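Local coordinates for protein formyltransferase PseJ (Anoxybacillus kamchatkensis G10, PDB 6EDK) that belongs to the formyltransferase family and holds N-{4-[{[(6S)-2-amino-4-oxo-3,4,5,6,7,8-hexahydropteridin-6-yl]methyl}(formyl)amino]benzoyl}-L-glutamic acid in a pocket of its single-chain fold, at residues A[98-103]-A[182-187]; A[106-111]-A[207-212]; A[132-137]-A[172-177]. All blocks are in the same frame, centred on the assembly; numbering follows the deposited sequence.

Contact 1 (A[98-103]-A[182-187]); sequences LPWNKG and GGSYHK. With 1YA (N-{4-[{[(6S)-2-amino-4-oxo-3,4,5,6,7,8-hexahydropteridin-6-yl]methyl}(formyl)amino]benzoyl}-L-glutamic acid), chain D.
S184 grips the 98-103 turn by backbone and side chain. Its N donates to P99 O at 3.1 Å, its O accepts from K102 N, and its OG takes the N-H of N101 at 2.8 Å, nearly straight (166°). That hydroxyl reaches N101 because chi1 of 55° sets OG between the serine's N and carbonyl carbon. P99, behind a cis peptide bond, turns its O to two donors: K102 NZ lies in the carbonyl plane on a lone pair, S184 N above that plane. The bent K102 chain brings NZ weakly to G182 O. G183 CA lies over one face of the W100 indole, 3.9 Å from the centroid of its five-membered ring, a CH-pi contact. Beyond S184 the backbones form a two-stranded parallel sheet, H186 N donating to K102 O at 3.0 Å. The Y185 ring has K102 CB at its edge, and Y185 OH lies 3.0 Å from OE1 of 1YA, Y185 and K187 lining its pocket. N101 ND2 lies at the edge of the H186 imidazole, near its plane, 3.4 Å from H186 CE1, planes 24° apart. Further out, S115 OG hydrogen-bonds N101 OD1, E113 OE1 hydrogen-bonds H186 NE2, and the W109 ring stacks on H186.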
loop_
_atom_site.group_PDB
_atom_site.type_symbol
_atom_site.label_atom_id
_atom_site.label_comp_id
_atom_site.label_asym_id
_atom_site.label_seq_id
_atom_site.Cartn_x
_atom_site.Cartn_y
_atom_site.Cartn_z
ATOM N N LEU A 98 -8.987 -1.576 2.520
ATOM C CA LEU A 98 -9.179 -3.025 2.358
ATOM C C LEU A 98 -10.302 -3.480 3.306
ATOM O O LEU A 98 -10.429 -2.981 4.449
ATOM C CB LEU A 98 -7.877 -3.763 2.697
ATOM C CG LEU A 98 -6.775 -3.550 1.641
ATOM C CD1 LEU A 98 -5.422 -4.026 2.145
ATOM C CD2 LEU A 98 -7.054 -4.160 0.291
ATOM N N PRO A 99 -11.063 -4.538 2.928
ATOM C CA PRO A 99 -10.826 -5.413 1.778
ATOM C C PRO A 99 -11.247 -4.946 0.405
ATOM O O PRO A 99 -11.088 -5.706 -0.554
ATOM C CB PRO A 99 -11.645 -6.668 2.153
ATOM C CG PRO A 99 -12.852 -6.067 2.870
ATOM C CD PRO A 99 -12.245 -4.955 3.707
ATOM N N TRP A 100 -11.766 -3.722 0.270
ATOM C CA TRP A 100 -12.155 -3.229 -1.050
ATOM C C TRP A 100 -10.925 -2.824 -1.840
ATOM O O TRP A 100 -9.935 -2.332 -1.284
ATOM C CB TRP A 100 -13.145 -2.036 -0.913
ATOM C CG TRP A 100 -14.442 -2.470 -0.354
ATOM C CD1 TRP A 100 -15.499 -2.978 -1.067
ATOM C CD2 TRP A 100 -14.822 -2.508 1.015
ATOM N NE1 TRP A 100 -16.504 -3.321 -0.207
ATOM C CE2 TRP A 100 -16.113 -3.050 1.080
ATOM C CE3 TRP A 100 -14.179 -2.122 2.218
ATOM C CZ2 TRP A 100 -16.801 -3.239 2.285
ATOM C CZ3 TRP A 100 -14.847 -2.298 3.406
ATOM C CH2 TRP A 100 -16.137 -2.855 3.456
ATOM N N ASN A 101 -10.961 -3.071 -3.139
ATOM C CA ASN A 101 -9.929 -2.596 -4.066
ATOM C C ASN A 101 -8.549 -3.114 -3.744
ATOM O O ASN A 101 -7.564 -2.386 -3.816
ATOM C CB ASN A 101 -9.954 -1.069 -4.165
ATOM C CG ASN A 101 -11.367 -0.556 -4.400
ATOM O OD1 ASN A 101 -11.938 0.268 -3.627
ATOM N ND2 ASN A 101 -11.971 -1.062 -5.447
ATOM N N LYS A 102 -8.469 -4.413 -3.436
ATOM C CA LYS A 102 -7.218 -5.123 -3.602
ATOM C C LYS A 102 -6.734 -5.018 -5.043
ATOM O O LYS A 102 -7.507 -4.844 -5.975
ATOM C CB LYS A 102 -7.355 -6.606 -3.198
ATOM C CG LYS A 102 -7.736 -6.923 -1.804
ATOM C CD LYS A 102 -8.117 -8.423 -1.683
ATOM C CE LYS A 102 -9.626 -8.608 -1.576
ATOM N NZ LYS A 102 -10.026 -8.635 -0.088
ATOM N N GLY A 103 -5.416 -5.055 -5.208
ATOM C CA GLY A 103 -4.842 -5.008 -6.537
ATOM C C GLY A 103 -4.621 -3.640 -7.137
ATOM O O GLY A 103 -4.240 -2.695 -6.458
ATOM N N GLY A 182 -14.793 -10.382 2.274
ATOM C CA GLY A 182 -15.515 -9.403 1.495
ATOM C C GLY A 182 -14.586 -8.570 0.596
ATOM O O GLY A 182 -13.450 -8.953 0.301
ATOM N N GLY A 183 -15.111 -7.416 0.159
ATOM C CA GLY A 183 -14.319 -6.471 -0.641
ATOM C C GLY A 183 -14.275 -6.817 -2.130
ATOM O O GLY A 183 -15.178 -7.350 -2.699
ATOM N N SER A 184 -13.129 -6.504 -2.736
ATOM C CA SER A 184 -12.989 -6.626 -4.203
ATOM C C SER A 184 -11.511 -6.704 -4.588
ATOM O O SER A 184 -10.632 -6.413 -3.784
ATOM C CB SER A 184 -13.637 -5.473 -4.920
ATOM O OG SER A 184 -13.117 -4.240 -4.445
ATOM N N TYR A 185 -11.259 -7.101 -5.829
ATOM C CA TYR A 185 -9.919 -7.242 -6.379
ATOM C C TYR A 185 -9.939 -6.891 -7.851
ATOM O O TYR A 185 -10.905 -7.252 -8.535
ATOM C CB TYR A 185 -9.396 -8.654 -6.213
ATOM C CG TYR A 185 -8.084 -8.862 -6.974
ATOM C CD1 TYR A 185 -6.882 -8.513 -6.410
ATOM C CD2 TYR A 185 -8.074 -9.388 -8.267
ATOM C CE1 TYR A 185 -5.689 -8.677 -7.094
ATOM C CE2 TYR A 185 -6.891 -9.559 -8.955
ATOM C CZ TYR A 185 -5.696 -9.211 -8.366
ATOM O OH TYR A 185 -4.493 -9.377 -9.038
ATOM N N HIS A 186 -8.910 -6.163 -8.322
ATOM C CA HIS A 186 -8.793 -5.812 -9.725
ATOM C C HIS A 186 -7.367 -6.035 -10.216
ATOM O O HIS A 186 -6.408 -5.868 -9.486
ATOM C CB HIS A 186 -9.198 -4.360 -10.021
ATOM C CG HIS A 186 -10.520 -4.002 -9.436
ATOM N ND1 HIS A 186 -10.665 -3.556 -8.137
ATOM C CD2 HIS A 186 -11.764 -4.085 -9.957
ATOM C CE1 HIS A 186 -11.952 -3.356 -7.895
ATOM N NE2 HIS A 186 -12.641 -3.689 -8.969
ATOM N N LYS A 187 -7.245 -6.410 -11.479
ATOM C CA LYS A 187 -5.992 -6.460 -12.215
ATOM C C LYS A 187 -5.851 -5.186 -13.037
ATOM O O LYS A 187 -6.830 -4.471 -13.307
ATOM C CB LYS A 187 -5.939 -7.658 -13.189
ATOM C CG LYS A 187 -6.239 -9.013 -12.617
ATOM C CD LYS A 187 -6.821 -9.937 -13.713
ATOM C CE LYS A 187 -6.323 -11.384 -13.609
ATOM N NZ LYS A 187 -6.544 -12.053 -12.279
HETATM N N1 1YA D . 3.505 -9.389 -2.659
HETATM C C2 1YA D . 2.704 -10.293 -1.805
HETATM N NA2 1YA D . 3.019 -11.710 -1.738
HETATM N N3 1YA D . 1.567 -9.808 -0.939
HETATM C C4 1YA D . 1.157 -8.397 -0.960
HETATM O O4 1YA D . 0.224 -8.074 -0.253
HETATM C C4A 1YA D . 1.959 -7.493 -1.832
HETATM N N5 1YA D . 1.665 -6.152 -1.829
HETATM C C6 1YA D . 2.190 -5.391 -3.075
HETATM C C7 1YA D . 3.479 -5.673 -3.433
HETATM N N8 1YA D . 3.898 -7.182 -3.451
HETATM C C8A 1YA D . 3.169 -7.985 -2.667
HETATM C C9 1YA D . 1.195 -5.760 -4.199
HETATM N N10 1YA D . 1.451 -5.031 -5.456
HETATM C C11 1YA D . 1.111 -7.144 -9.110
HETATM C C12 1YA D . 2.326 -6.557 -8.793
HETATM C C13 1YA D . 2.454 -5.875 -7.589
HETATM C C14 1YA D . 1.363 -5.780 -6.744
HETATM C C15 1YA D . 0.150 -6.358 -7.072
HETATM C C16 1YA D . 0.025 -7.045 -8.267
HETATM C C17 1YA D . 0.915 -7.898 -10.449
HETATM N N 1YA D . -0.331 -7.533 -11.170
HETATM C CA 1YA D . -0.736 -8.113 -12.476
HETATM C CB 1YA D . -1.097 -9.610 -12.303
HETATM C CG 1YA D . -1.435 -9.980 -10.850
HETATM C CD 1YA D . -2.156 -11.336 -10.744
HETATM O OE1 1YA D . -2.689 -11.688 -9.655
HETATM O OE2 1YA D . -2.213 -12.095 -11.746
HETATM C CT 1YA D . -1.930 -7.297 -13.035
HETATM O O2 1YA D . -2.455 -6.344 -12.382
HETATM O O1 1YA D . -2.400 -7.568 -14.167
HETATM C C18 1YA D . 1.714 -3.600 -5.504
HETATM O O5 1YA D . 1.774 -2.964 -4.506
HETATM O O 1YA D . 1.712 -8.670 -10.849
HETATM O O HOH W 1 -14.604 -2.204 -5.421
HETATM O O HOH W 2 -8.363 -2.401 -7.145
#

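Contact 2 (A[106-111]-A[207-212]); sequences PNLWSF and QKLIGK
L209 packs against F111 and L108: its CB lies 4.2 Å from F111 CB; CG, anti to the leucine's own carbonyl carbon (chi1 -50°), carries the branch onward; CD1 ends against L108 CD1 at 3.8 Å, the two leucines crossing at about a right angle. Next along the loop, I210 brings CG1 in the plane of the F111 ring, at its edge, 3.9 Å from F111 CD1. N107 OD1, the side-chain amide oxygen one helical turn earlier, also lies at that ring's edge. The polar link is backbone: L209 to K212 form a type II beta turn, closed by K212 N donating to L209 O, and the turn offers the N-H of G211 to F111 O at 3.0 Å (161° at the hydrogen). I210 CA touches the same oxygen in a CA-H...O contact. G211, with its positive phi, occupies the third place of the turn, where glycine is common. Y141 meets the F111 ring edge-to-face, and K117 makes a cation-pi contact with it. The loop thus meets the helix 106-112 at its last turn, and the first turn of helix 147-169 covers this contact, T150 against F111 and L147 against L209.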
loop_
_atom_site.group_PDB
_atom_site.type_symbol
_atom_site.label_atom_id
_atom_site.label_comp_id
_atom_site.label_asym_id
_atom_site.label_seq_id
_atom_site.Cartn_x
_atom_site.Cartn_y
_atom_site.Cartn_z
ATOM N N PRO A 106 -6.593 1.156 -7.322
ATOM C CA PRO A 106 -7.657 1.179 -6.327
ATOM C C PRO A 106 -8.406 2.495 -6.282
ATOM O O PRO A 106 -9.614 2.485 -6.017
ATOM C CB PRO A 106 -6.956 0.893 -4.999
ATOM C CG PRO A 106 -5.488 1.243 -5.287
ATOM C CD PRO A 106 -5.277 0.882 -6.744
ATOM N N ASN A 107 -7.738 3.624 -6.528
ATOM C CA ASN A 107 -8.450 4.900 -6.454
ATOM C C ASN A 107 -9.527 4.962 -7.521
ATOM O O ASN A 107 -10.676 5.325 -7.254
ATOM C CB ASN A 107 -7.455 6.041 -6.605
ATOM C CG ASN A 107 -8.081 7.421 -6.497
ATOM O OD1 ASN A 107 -8.810 7.740 -5.542
ATOM N ND2 ASN A 107 -7.773 8.270 -7.473
ATOM N N LEU A 108 -9.155 4.644 -8.755
ATOM C CA LEU A 108 -10.158 4.635 -9.828
ATOM C C LEU A 108 -11.309 3.682 -9.521
ATOM O O LEU A 108 -12.477 4.053 -9.646
ATOM C CB LEU A 108 -9.475 4.274 -11.132
ATOM C CG LEU A 108 -10.449 4.076 -12.346
ATOM C CD1 LEU A 108 -11.134 5.382 -12.646
ATOM C CD2 LEU A 108 -9.556 3.646 -13.532
ATOM N N TRP A 109 -11.012 2.463 -9.101
ATOM C CA TRP A 109 -12.075 1.488 -8.872
ATOM C C TRP A 109 -12.971 1.863 -7.711
ATOM O O TRP A 109 -14.166 1.504 -7.708
ATOM C CB TRP A 109 -11.496 0.100 -8.647
ATOM C CG TRP A 109 -11.073 -0.497 -9.907
ATOM C CD1 TRP A 109 -9.806 -0.665 -10.353
ATOM C CD2 TRP A 109 -11.939 -0.979 -10.926
ATOM N NE1 TRP A 109 -9.825 -1.238 -11.625
ATOM C CE2 TRP A 109 -11.130 -1.422 -11.993
ATOM C CE3 TRP A 109 -13.345 -1.062 -11.048
ATOM C CZ2 TRP A 109 -11.674 -1.973 -13.184
ATOM C CZ3 TRP A 109 -13.875 -1.605 -12.234
ATOM C CH2 TRP A 109 -13.018 -2.041 -13.282
ATOM N N SER A 110 -12.431 2.615 -6.715
ATOM C CA SER A 110 -13.264 3.073 -5.633
ATOM C C SER A 110 -14.356 4.003 -6.127
ATOM O O SER A 110 -15.427 4.056 -5.527
ATOM C CB SER A 110 -12.420 3.750 -4.545
ATOM O OG SER A 110 -12.071 5.082 -4.878
ATOM N N PHE A 111 -14.140 4.689 -7.240
ATOM C CA PHE A 111 -15.184 5.531 -7.826
ATOM C C PHE A 111 -16.060 4.750 -8.798
ATOM O O PHE A 111 -17.302 4.825 -8.713
ATOM C CB PHE A 111 -14.552 6.726 -8.516
ATOM C CG PHE A 111 -14.034 7.709 -7.549
ATOM C CD1 PHE A 111 -14.898 8.555 -6.913
ATOM C CD2 PHE A 111 -12.712 7.737 -7.210
ATOM C CE1 PHE A 111 -14.433 9.445 -5.964
ATOM C CE2 PHE A 111 -12.256 8.636 -6.271
ATOM C CZ PHE A 111 -13.131 9.474 -5.638
ATOM N N GLN A 207 -16.870 12.811 -10.349
ATOM C CA GLN A 207 -18.333 12.762 -10.452
ATOM C C GLN A 207 -18.760 11.992 -11.700
ATOM O O GLN A 207 -19.698 11.198 -11.646
ATOM C CB GLN A 207 -18.893 14.198 -10.458
ATOM C CG GLN A 207 -20.309 14.369 -9.909
ATOM C CD GLN A 207 -20.506 13.750 -8.513
ATOM O OE1 GLN A 207 -19.800 14.086 -7.536
ATOM N NE2 GLN A 207 -21.472 12.836 -8.417
ATOM N N LYS A 208 -18.019 12.148 -12.806
ATOM C CA LYS A 208 -18.307 11.444 -14.054
ATOM C C LYS A 208 -18.135 9.939 -13.959
ATOM O O LYS A 208 -18.614 9.208 -14.845
ATOM C CB LYS A 208 -17.366 11.950 -15.168
ATOM C CG LYS A 208 -17.493 13.430 -15.437
ATOM C CD LYS A 208 -16.685 13.852 -16.666
ATOM C CE LYS A 208 -16.953 15.322 -16.982
ATOM N NZ LYS A 208 -15.923 15.929 -17.881
ATOM N N LEU A 209 -17.453 9.450 -12.906
ATOM C CA LEU A 209 -17.033 8.071 -12.816
ATOM C C LEU A 209 -17.863 7.263 -11.836
ATOM O O LEU A 209 -17.849 6.026 -11.907
ATOM C CB LEU A 209 -15.555 8.014 -12.399
ATOM C CG LEU A 209 -14.615 8.889 -13.192
ATOM C CD1 LEU A 209 -13.133 8.666 -12.793
ATOM C CD2 LEU A 209 -14.768 8.587 -14.671
ATOM N N ILE A 210 -18.574 7.926 -10.932
ATOM C CA ILE A 210 -19.147 7.236 -9.781
ATOM C C ILE A 210 -20.202 6.270 -10.264
ATOM O O ILE A 210 -21.148 6.669 -10.959
ATOM C CB ILE A 210 -19.724 8.221 -8.770
ATOM C CG1 ILE A 210 -18.577 8.991 -8.097
ATOM C CG2 ILE A 210 -20.587 7.462 -7.743
ATOM C CD1 ILE A 210 -19.022 10.145 -7.322
ATOM N N GLY A 211 -20.033 5.001 -9.908
ATOM C CA GLY A 211 -20.970 3.946 -10.197
ATOM C C GLY A 211 -20.924 3.402 -11.602
ATOM O O GLY A 211 -21.731 2.525 -11.924
ATOM N N LYS A 212 -20.045 3.915 -12.460
ATOM C CA LYS A 212 -20.112 3.571 -13.878
ATOM C C LYS A 212 -19.829 2.113 -14.126
ATOM O O LYS A 212 -20.164 1.606 -15.188
ATOM C CB LYS A 212 -19.146 4.429 -14.681
ATOM C CG LYS A 212 -19.665 5.805 -14.928
ATOM C CD LYS A 212 -20.784 5.771 -15.998
ATOM C CE LYS A 212 -21.146 7.169 -16.473
ATOM N NZ LYS A 212 -21.716 8.048 -15.406
#

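Contact 3 (A[132-137]-A[172-177]); sequences EIIVQR and GKIRGI
I133 and I177 pair their backbones in both directions: I133 N donates to I177 O and I177 N to I133 O, each at 2.9 Å. This is a single antiparallel, hydrogen-bonded bridge at the start of the strand 133-138, one of the two outermost strands of the six-stranded mixed sheet; the 172-177 loop meets this edge at one bridge and then diverges from it. Packing is close around the bridge. G176 CA comes within 3.0 Å of I133 O, and E132 CB sits 3.2 Å from I177 O. CG2 of I134 meets CG2 of I174 at 3.8 Å; both methyls stand anti to their own backbone N, and I174 CG2 also lies 3.5 Å from I134 O. I134 and V135 both face I121, making a classic beta bulge in the strand. The solvent side is looser. The extended chain of E132 carries its carboxylate outward, where a water donates to both E132 OE2 and G176 O, bridging the two segments. R175 is exposed and poorly ordered, its CB pointing away from the strand. The direct bonds are thus between neutral backbone groups, and between the two segments the carboxylate is linked through a water, consistent with a join that depends little on charge.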
loop_
_atom_site.group_PDB
_atom_site.type_symbol
_atom_site.label_atom_id
_atom_site.label_comp_id
_atom_site.label_asym_id
_atom_site.label_seq_id
_atom_site.Cartn_x
_atom_site.Cartn_y
_atom_site.Cartn_z
ATOM N N GLU A 132 -2.962 -9.436 7.016
ATOM C CA GLU A 132 -3.658 -8.912 8.195
ATOM C C GLU A 132 -3.557 -7.384 8.288
ATOM O O GLU A 132 -2.547 -6.788 7.954
ATOM C CB GLU A 132 -3.085 -9.498 9.480
ATOM C CG GLU A 132 -3.444 -10.967 9.685
ATOM C CD GLU A 132 -2.910 -11.488 11.009
ATOM O OE1 GLU A 132 -1.668 -11.398 11.222
ATOM O OE2 GLU A 132 -3.736 -11.958 11.835
ATOM N N ILE A 133 -4.642 -6.754 8.693
ATOM C CA ILE A 133 -4.728 -5.296 8.745
ATOM C C ILE A 133 -4.121 -4.783 10.036
ATOM O O ILE A 133 -4.432 -5.283 11.140
ATOM C CB ILE A 133 -6.193 -4.829 8.614
ATOM C CG1 ILE A 133 -6.713 -5.160 7.227
ATOM C CG2 ILE A 133 -6.195 -3.296 8.882
ATOM C CD1 ILE A 133 -8.250 -4.815 7.040
ATOM N N ILE A 134 -3.256 -3.762 9.910
ATOM C CA ILE A 134 -2.624 -3.120 11.053
ATOM C C ILE A 134 -3.353 -1.843 11.440
ATOM O O ILE A 134 -3.781 -1.695 12.594
ATOM C CB ILE A 134 -1.129 -2.836 10.767
ATOM C CG1 ILE A 134 -0.357 -4.166 10.665
ATOM C CG2 ILE A 134 -0.528 -1.994 11.814
ATOM C CD1 ILE A 134 0.954 -4.068 9.836
ATOM N N VAL A 135 -3.522 -0.937 10.476
ATOM C CA VAL A 135 -4.331 0.270 10.666
ATOM C C VAL A 135 -4.872 0.710 9.321
ATOM O O VAL A 135 -4.244 0.488 8.293
ATOM C CB VAL A 135 -3.557 1.454 11.248
ATOM C CG1 VAL A 135 -3.215 1.151 12.687
ATOM C CG2 VAL A 135 -2.270 1.740 10.463
ATOM N N GLN A 136 -6.028 1.372 9.339
ATOM C CA GLN A 136 -6.575 1.915 8.114
ATOM C C GLN A 136 -7.176 3.271 8.422
ATOM O O GLN A 136 -7.364 3.632 9.595
ATOM C CB GLN A 136 -7.733 1.048 7.524
ATOM C CG GLN A 136 -7.754 -0.351 7.825
ATOM C CD GLN A 136 -8.955 -1.043 7.201
ATOM O OE1 GLN A 136 -9.957 -1.370 7.873
ATOM N NE2 GLN A 136 -8.879 -1.199 5.914
ATOM N N ARG A 137 -7.504 4.012 7.344
ATOM C CA ARG A 137 -8.194 5.297 7.510
ATOM C C ARG A 137 -9.098 5.569 6.354
ATOM O O ARG A 137 -8.704 5.411 5.204
ATOM C CB ARG A 137 -7.177 6.435 7.677
ATOM C CG ARG A 137 -7.828 7.766 7.890
ATOM C CD ARG A 137 -6.825 8.742 8.421
ATOM N NE ARG A 137 -6.391 8.230 9.740
ATOM C CZ ARG A 137 -5.384 8.744 10.450
ATOM N NH1 ARG A 137 -4.705 9.820 10.010
ATOM N NH2 ARG A 137 -5.084 8.238 11.603
ATOM N N GLY A 172 6.781 -3.964 17.275
ATOM C CA GLY A 172 5.881 -5.110 17.303
ATOM C C GLY A 172 4.595 -4.927 18.093
ATOM O O GLY A 172 3.993 -5.919 18.524
ATOM N N LYS A 173 4.119 -3.686 18.239
ATOM C CA LYS A 173 3.012 -3.427 19.152
ATOM C C LYS A 173 1.614 -3.481 18.527
ATOM O O LYS A 173 0.641 -3.346 19.280
ATOM C CB LYS A 173 3.214 -2.071 19.830
ATOM C CG LYS A 173 4.373 -2.087 20.799
ATOM C CD LYS A 173 4.421 -0.820 21.618
ATOM C CE LYS A 173 5.731 -0.697 22.380
ATOM N NZ LYS A 173 5.848 0.662 23.022
ATOM N N ILE A 174 1.476 -3.704 17.212
ATOM C CA ILE A 174 0.161 -3.911 16.590
ATOM C C ILE A 174 0.246 -5.194 15.785
ATOM O O ILE A 174 0.779 -5.198 14.670
ATOM C CB ILE A 174 -0.262 -2.731 15.712
ATOM C CG1 ILE A 174 -0.011 -1.419 16.464
ATOM C CG2 ILE A 174 -1.769 -2.807 15.290
ATOM C CD1 ILE A 174 -0.277 -0.147 15.624
ATOM N N ARG A 175 -0.267 -6.293 16.341
ATOM C CA ARG A 175 -0.162 -7.609 15.707
ATOM C C ARG A 175 -1.098 -7.773 14.508
ATOM O O ARG A 175 -0.941 -8.733 13.737
ATOM C CB ARG A 175 -0.444 -8.707 16.750
ATOM C CG ARG A 175 -0.428 -10.152 16.227
ATOM C CD ARG A 175 -0.758 -11.170 17.351
ATOM N NE ARG A 175 0.186 -11.067 18.469
ATOM C CZ ARG A 175 -0.143 -10.823 19.741
ATOM N NH1 ARG A 175 -1.417 -10.673 20.108
ATOM N NH2 ARG A 175 0.816 -10.744 20.657
ATOM N N GLY A 176 -2.053 -6.882 14.333
ATOM C CA GLY A 176 -2.932 -6.958 13.177
ATOM C C GLY A 176 -4.121 -7.876 13.407
ATOM O O GLY A 176 -4.139 -8.694 14.324
ATOM N N ILE A 177 -5.139 -7.720 12.552
ATOM C CA ILE A 177 -6.317 -8.590 12.604
ATOM C C ILE A 177 -6.543 -9.265 11.263
ATOM O O ILE A 177 -6.112 -8.755 10.227
ATOM C CB ILE A 177 -7.598 -7.847 13.037
ATOM C CG1 ILE A 177 -7.918 -6.639 12.111
ATOM C CG2 ILE A 177 -7.499 -7.386 14.431
ATOM C CD1 ILE A 177 -9.403 -6.111 12.281
HETATM O O HOH W 3 -4.875 -11.671 14.519
#

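From the N terminus the chain first lays down the early parallel strands of the sheet, then reaches 98-103, the first half of contact 1, and at once the helix 106-112, the first half of contact 2. The edge strand 133-138 opens contact 3, which closes first, after helix 147-169, at 172-177. Contact 1 closes next at 182-187 and contact 2 last at 207-212. Contact 3 is therefore nested in both other loops, whereas contacts 1 and 2 cross. Contact 1 abuts contact 2 along helix 106-112, with N101 against P106 and S110, and meets contact 3 through L98 O and Q136 NE2. Together they tie the C-terminal segment to the sheet edge, the ligand pocket and the helix 106-112.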